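Long-range contact in putative chemotaxis protein (Desulfovibrio vulgaris str. Hildenborough, PDB 3H4Y), which is a putative chemotaxis protein of the CheX family and, like other members, probably dephosphorylates the phosphorylated response regulator CheY: residues I7-L21 against M138-V151. Sequence-based numbering, arbitrary orientation.
Sequences IEVAKPFIAATVNVL and MAIPFLTNHGEFTV
Selenomethionine Met138 opens the contact against Ala10 and Phe13: its SE rests 3.7 Å from Ala10 CA, and a bend at chi3 (77°) carries CE over one face of the Phe13 ring, 3.9 Å from Phe13 CG, while SE stands obliquely to the ring in a Met-aromatic contact. Ile140 sends CD1 between Ala10 CB (3.8 Å) and Ile14 CG1, the two isoleucines crossing at about a right angle. Phe142 then turns one ring face to Thr17 CG2, 3.7 Å from the ring centroid and 17° off the normal, a CH-pi contact, while Ile14 CA meets the ring edge. Beyond the type I turn from Thr144 to Gly147, the hairpin returns with Phe149. Its ring takes the same Thr17 CG2 at its edge, 3.5 Å from CZ, and Leu21 CD2 approaches obliquely. Val151 CG1 reaches Phe13 CD1 at 3.8 Å, its CG2 sliding past Thr17 OG1. With OG1 beside the backbone N (chi1 -62°) and CG2 anti to it, Thr17 gives its methyl to both aromatic rings and turns its hydroxyl back to Phe13 O, 2.7 Å from OG1. That carbonyl also accepts from Thr17 N, on the opposite face of its plane. Helix 10-25 thus packs on the antiparallel six-stranded sheet over neighbouring strands 137-144 and 147-155, with helix 84-109 also touching Phe13 and Thr17. No hydrogen bond joins helix to hairpin; cohesion rests on apolar and aromatic packing.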
loop_
_atom_site.group_PDB
_atom_site.type_symbol
_atom_site.label_atom_id
_atom_site.label_comp_id
_atom_site.label_asym_id
_atom_site.label_seq_id
_atom_site.Cartn_x
_atom_site.Cartn_y
_atom_site.Cartn_z
ATOM N N ILE A 7 -9.310 -19.733 -12.036
ATOM C CA ILE A 7 -8.188 -18.870 -11.678
ATOM C C ILE A 7 -7.269 -19.655 -10.758
ATOM O O ILE A 7 -7.470 -19.692 -9.537
ATOM C CB ILE A 7 -8.681 -17.581 -11.002
ATOM C CG1 ILE A 7 -9.644 -16.844 -11.934
ATOM C CG2 ILE A 7 -7.508 -16.662 -10.638
ATOM C CD1 ILE A 7 -10.459 -15.805 -11.221
ATOM N N GLU A 8 -6.284 -20.315 -11.365
ATOM C CA GLU A 8 -5.328 -21.158 -10.628
ATOM C C GLU A 8 -4.539 -20.431 -9.541
ATOM O O GLU A 8 -4.302 -21.022 -8.480
ATOM C CB GLU A 8 -4.338 -21.841 -11.569
ATOM C CG GLU A 8 -4.922 -23.044 -12.281
ATOM C CD GLU A 8 -5.346 -24.116 -11.297
ATOM O OE1 GLU A 8 -4.462 -24.646 -10.583
ATOM O OE2 GLU A 8 -6.561 -24.414 -11.235
ATOM N N VAL A 9 -4.144 -19.183 -9.784
ATOM C CA VAL A 9 -3.449 -18.425 -8.745
ATOM C C VAL A 9 -4.315 -18.132 -7.501
ATOM O O VAL A 9 -3.788 -17.730 -6.474
ATOM C CB VAL A 9 -2.819 -17.117 -9.248
ATOM C CG1 VAL A 9 -1.719 -17.428 -10.250
ATOM C CG2 VAL A 9 -3.873 -16.148 -9.826
ATOM N N ALA A 10 -5.627 -18.337 -7.575
ATOM C CA ALA A 10 -6.465 -18.131 -6.401
ATOM C C ALA A 10 -6.178 -19.192 -5.336
ATOM O O ALA A 10 -6.370 -18.952 -4.161
ATOM C CB ALA A 10 -7.939 -18.145 -6.774
ATOM N N LYS A 11 -5.743 -20.381 -5.758
ATOM C CA LYS A 11 -5.522 -21.482 -4.820
ATOM C C LYS A 11 -4.597 -21.181 -3.648
ATOM O O LYS A 11 -5.004 -21.367 -2.496
ATOM C CB LYS A 11 -5.118 -22.788 -5.541
ATOM C CG LYS A 11 -6.241 -23.341 -6.425
ATOM C CD LYS A 11 -5.845 -24.669 -7.077
ATOM C CE LYS A 11 -6.943 -25.191 -8.007
ATOM N NZ LYS A 11 -6.469 -26.348 -8.841
ATOM N N PRO A 12 -3.367 -20.692 -3.919
ATOM C CA PRO A 12 -2.470 -20.368 -2.794
ATOM C C PRO A 12 -3.029 -19.251 -1.881
ATOM O O PRO A 12 -2.758 -19.229 -0.671
ATOM C CB PRO A 12 -1.148 -19.996 -3.490
ATOM C CG PRO A 12 -1.504 -19.714 -4.917
ATOM C CD PRO A 12 -2.708 -20.493 -5.235
ATOM N N PHE A 13 -3.791 -18.320 -2.450
ATOM C CA PHE A 13 -4.425 -17.264 -1.641
ATOM C C PHE A 13 -5.534 -17.759 -0.755
ATOM O O PHE A 13 -5.662 -17.319 0.398
ATOM C CB PHE A 13 -4.856 -16.087 -2.535
ATOM C CG PHE A 13 -3.697 -15.242 -2.952
ATOM C CD1 PHE A 13 -3.187 -14.273 -2.087
ATOM C CD2 PHE A 13 -3.041 -15.464 -4.167
ATOM C CE1 PHE A 13 -2.077 -13.542 -2.431
ATOM C CE2 PHE A 13 -1.928 -14.718 -4.511
ATOM C CZ PHE A 13 -1.448 -13.749 -3.620
ATOM N N ILE A 14 -6.355 -18.660 -1.285
ATOM C CA ILE A 14 -7.425 -19.216 -0.464
ATOM C C ILE A 14 -6.814 -20.054 0.663
ATOM O O ILE A 14 -7.185 -19.905 1.819
ATOM C CB ILE A 14 -8.404 -20.026 -1.332
ATOM C CG1 ILE A 14 -9.176 -19.087 -2.247
ATOM C CG2 ILE A 14 -9.370 -20.858 -0.434
ATOM C CD1 ILE A 14 -9.925 -19.834 -3.379
ATOM N N ALA A 15 -5.849 -20.918 0.333
ATOM C CA ALA A 15 -5.214 -21.739 1.328
ATOM C C ALA A 15 -4.544 -20.904 2.414
ATOM O O ALA A 15 -4.714 -21.166 3.627
ATOM C CB ALA A 15 -4.176 -22.686 0.663
ATOM N N ALA A 16 -3.790 -19.891 1.988
ATOM C CA ALA A 16 -3.091 -18.968 2.915
ATOM C C ALA A 16 -4.058 -18.224 3.833
ATOM O O ALA A 16 -3.864 -18.151 5.050
ATOM C CB ALA A 16 -2.240 -17.984 2.134
ATOM N N THR A 17 -5.109 -17.696 3.235
ATOM C CA THR A 17 -6.114 -16.931 3.972
ATOM C C THR A 17 -6.808 -17.775 5.043
ATOM O O THR A 17 -6.915 -17.378 6.209
ATOM C CB THR A 17 -7.139 -16.292 3.024
ATOM O OG1 THR A 17 -6.478 -15.374 2.162
ATOM C CG2 THR A 17 -8.211 -15.519 3.808
ATOM N N VAL A 18 -7.221 -18.982 4.663
ATOM C CA VAL A 18 -7.869 -19.882 5.616
ATOM C C VAL A 18 -6.888 -20.305 6.698
ATOM O O VAL A 18 -7.221 -20.256 7.874
ATOM C CB VAL A 18 -8.489 -21.103 4.903
ATOM C CG1 VAL A 18 -8.972 -22.124 5.922
ATOM C CG2 VAL A 18 -9.614 -20.642 3.977
ATOM N N ASN A 19 -5.651 -20.652 6.334
ATOM C CA ASN A 19 -4.654 -21.089 7.329
ATOM C C ASN A 19 -4.337 -20.000 8.325
ATOM O O ASN A 19 -4.249 -20.235 9.560
ATOM C CB ASN A 19 -3.303 -21.424 6.709
ATOM C CG ASN A 19 -3.284 -22.695 5.956
ATOM O OD1 ASN A 19 -4.213 -23.505 6.021
ATOM N ND2 ASN A 19 -2.188 -22.884 5.183
ATOM N N VAL A 20 -4.143 -18.786 7.815
ATOM C CA VAL A 20 -3.715 -17.694 8.680
ATOM C C VAL A 20 -4.850 -17.274 9.616
ATOM O O VAL A 20 -4.649 -17.156 10.815
ATOM C CB VAL A 20 -3.191 -16.497 7.856
ATOM C CG1 VAL A 20 -2.996 -15.251 8.715
ATOM C CG2 VAL A 20 -1.890 -16.884 7.143
ATOM N N LEU A 21 -6.049 -17.056 9.089
ATOM C CA LEU A 21 -7.154 -16.675 9.942
ATOM C C LEU A 21 -7.498 -17.764 10.950
ATOM O O LEU A 21 -7.827 -17.439 12.096
ATOM C CB LEU A 21 -8.401 -16.214 9.170
ATOM C CG LEU A 21 -8.436 -14.703 8.915
ATOM C CD1 LEU A 21 -7.325 -14.308 7.907
ATOM C CD2 LEU A 21 -9.769 -14.255 8.431
HETATM N N MSE A 138 -6.753 -9.840 -9.566
HETATM C CA MSE A 138 -7.521 -10.951 -8.945
HETATM C C MSE A 138 -8.129 -10.444 -7.640
HETATM O O MSE A 138 -7.461 -9.757 -6.844
HETATM C CB MSE A 138 -6.626 -12.158 -8.620
HETATM C CG MSE A 138 -7.361 -13.385 -8.021
HETATM SE SE MSE A 138 -6.145 -14.428 -6.887
HETATM C CE MSE A 138 -6.160 -13.276 -5.328
ATOM N N ALA A 139 -9.402 -10.753 -7.422
ATOM C CA ALA A 139 -10.042 -10.488 -6.152
ATOM C C ALA A 139 -10.799 -11.723 -5.695
ATOM O O ALA A 139 -11.380 -12.451 -6.511
ATOM C CB ALA A 139 -10.975 -9.328 -6.254
ATOM N N ILE A 140 -10.782 -11.957 -4.381
ATOM C CA ILE A 140 -11.522 -13.079 -3.779
ATOM C C ILE A 140 -12.213 -12.512 -2.548
ATOM O O ILE A 140 -11.536 -12.065 -1.592
ATOM C CB ILE A 140 -10.629 -14.282 -3.363
ATOM C CG1 ILE A 140 -9.678 -14.729 -4.483
ATOM C CG2 ILE A 140 -11.509 -15.487 -2.844
ATOM C CD1 ILE A 140 -8.542 -15.593 -3.974
ATOM N N PRO A 141 -13.550 -12.482 -2.583
ATOM C CA PRO A 141 -14.241 -12.093 -1.358
ATOM C C PRO A 141 -14.249 -13.271 -0.369
ATOM O O PRO A 141 -14.300 -14.437 -0.772
ATOM C CB PRO A 141 -15.649 -11.799 -1.836
ATOM C CG PRO A 141 -15.856 -12.734 -3.027
ATOM C CD PRO A 141 -14.472 -12.878 -3.668
ATOM N N PHE A 142 -14.198 -12.963 0.922
ATOM C CA PHE A 142 -14.374 -13.941 1.986
ATOM C C PHE A 142 -15.460 -13.452 2.963
ATOM O O PHE A 142 -15.617 -12.240 3.193
ATOM C CB PHE A 142 -13.071 -14.130 2.763
ATOM C CG PHE A 142 -12.004 -14.819 1.992
ATOM C CD1 PHE A 142 -11.225 -14.118 1.073
ATOM C CD2 PHE A 142 -11.724 -16.167 2.206
ATOM C CE1 PHE A 142 -10.202 -14.756 0.385
ATOM C CE2 PHE A 142 -10.710 -16.794 1.559
ATOM C CZ PHE A 142 -9.954 -16.115 0.629
ATOM N N LEU A 143 -16.212 -14.406 3.510
ATOM C CA LEU A 143 -17.159 -14.135 4.554
ATOM C C LEU A 143 -16.707 -14.751 5.880
ATOM O O LEU A 143 -16.169 -15.870 5.928
ATOM C CB LEU A 143 -18.539 -14.704 4.195
ATOM C CG LEU A 143 -19.395 -13.899 3.216
ATOM C CD1 LEU A 143 -20.748 -14.576 3.028
ATOM C CD2 LEU A 143 -19.644 -12.509 3.748
ATOM N N THR A 144 -17.014 -14.052 6.971
ATOM C CA THR A 144 -16.867 -14.587 8.309
ATOM C C THR A 144 -18.213 -14.328 8.999
ATOM O O THR A 144 -19.084 -13.637 8.445
ATOM C CB THR A 144 -15.767 -13.899 9.130
ATOM O OG1 THR A 144 -16.172 -12.569 9.473
ATOM C CG2 THR A 144 -14.417 -13.826 8.344
ATOM N N ASN A 145 -18.347 -14.850 10.207
ATOM C CA ASN A 145 -19.573 -14.599 10.974
ATOM C C ASN A 145 -19.813 -13.122 11.276
ATOM O O ASN A 145 -20.955 -12.722 11.565
ATOM C CB ASN A 145 -19.542 -15.357 12.287
ATOM C CG ASN A 145 -19.555 -16.860 12.108
ATOM O OD1 ASN A 145 -19.914 -17.404 11.040
ATOM N ND2 ASN A 145 -19.122 -17.553 13.159
ATOM N N HIS A 146 -18.751 -12.320 11.247
ATOM C CA HIS A 146 -18.844 -10.898 11.527
ATOM C C HIS A 146 -18.614 -9.949 10.363
ATOM O O HIS A 146 -18.359 -8.768 10.579
ATOM C CB HIS A 146 -17.943 -10.542 12.717
ATOM C CG HIS A 146 -18.336 -11.231 13.974
ATOM N ND1 HIS A 146 -19.283 -10.722 14.826
ATOM C CD2 HIS A 146 -17.966 -12.423 14.492
ATOM C CE1 HIS A 146 -19.456 -11.555 15.836
ATOM N NE2 HIS A 146 -18.667 -12.591 15.665
ATOM N N GLY A 147 -18.661 -10.441 9.130
ATOM C CA GLY A 147 -18.604 -9.554 7.998
ATOM C C GLY A 147 -17.804 -10.121 6.864
ATOM O O GLY A 147 -17.639 -11.331 6.778
ATOM N N GLU A 148 -17.331 -9.234 5.993
ATOM C CA GLU A 148 -16.650 -9.594 4.761
ATOM C C GLU A 148 -15.252 -8.975 4.687
ATOM O O GLU A 148 -14.979 -7.913 5.292
ATOM C CB GLU A 148 -17.483 -9.038 3.589
ATOM C CG GLU A 148 -17.056 -9.440 2.166
ATOM C CD GLU A 148 -15.956 -8.594 1.507
ATOM O OE1 GLU A 148 -15.668 -7.443 1.892
ATOM O OE2 GLU A 148 -15.381 -9.103 0.534
ATOM N N PHE A 149 -14.392 -9.607 3.911
ATOM C CA PHE A 149 -13.117 -9.010 3.529
ATOM C C PHE A 149 -12.753 -9.497 2.136
ATOM O O PHE A 149 -13.242 -10.545 1.707
ATOM C CB PHE A 149 -12.009 -9.236 4.540
ATOM C CG PHE A 149 -11.556 -10.681 4.691
ATOM C CD1 PHE A 149 -12.150 -11.524 5.610
ATOM C CD2 PHE A 149 -10.477 -11.171 3.962
ATOM C CE1 PHE A 149 -11.721 -12.814 5.779
ATOM C CE2 PHE A 149 -10.030 -12.450 4.136
ATOM C CZ PHE A 149 -10.651 -13.283 5.065
ATOM N N THR A 150 -11.916 -8.732 1.436
ATOM C CA THR A 150 -11.510 -9.066 0.078
ATOM C C THR A 150 -10.002 -9.121 -0.037
ATOM O O THR A 150 -9.315 -8.180 0.379
ATOM C CB THR A 150 -12.065 -8.058 -0.945
ATOM O OG1 THR A 150 -13.493 -8.099 -0.905
ATOM C CG2 THR A 150 -11.582 -8.351 -2.338
ATOM N N VAL A 151 -9.510 -10.226 -0.573
ATOM C CA VAL A 151 -8.093 -10.406 -0.870
ATOM C C VAL A 151 -7.844 -10.124 -2.368
ATOM O O VAL A 151 -8.585 -10.612 -3.232
ATOM C CB VAL A 151 -7.595 -11.837 -0.520
ATOM C CG1 VAL A 151 -6.102 -12.048 -0.976
ATOM C CG2 VAL A 151 -7.778 -12.121 0.978
#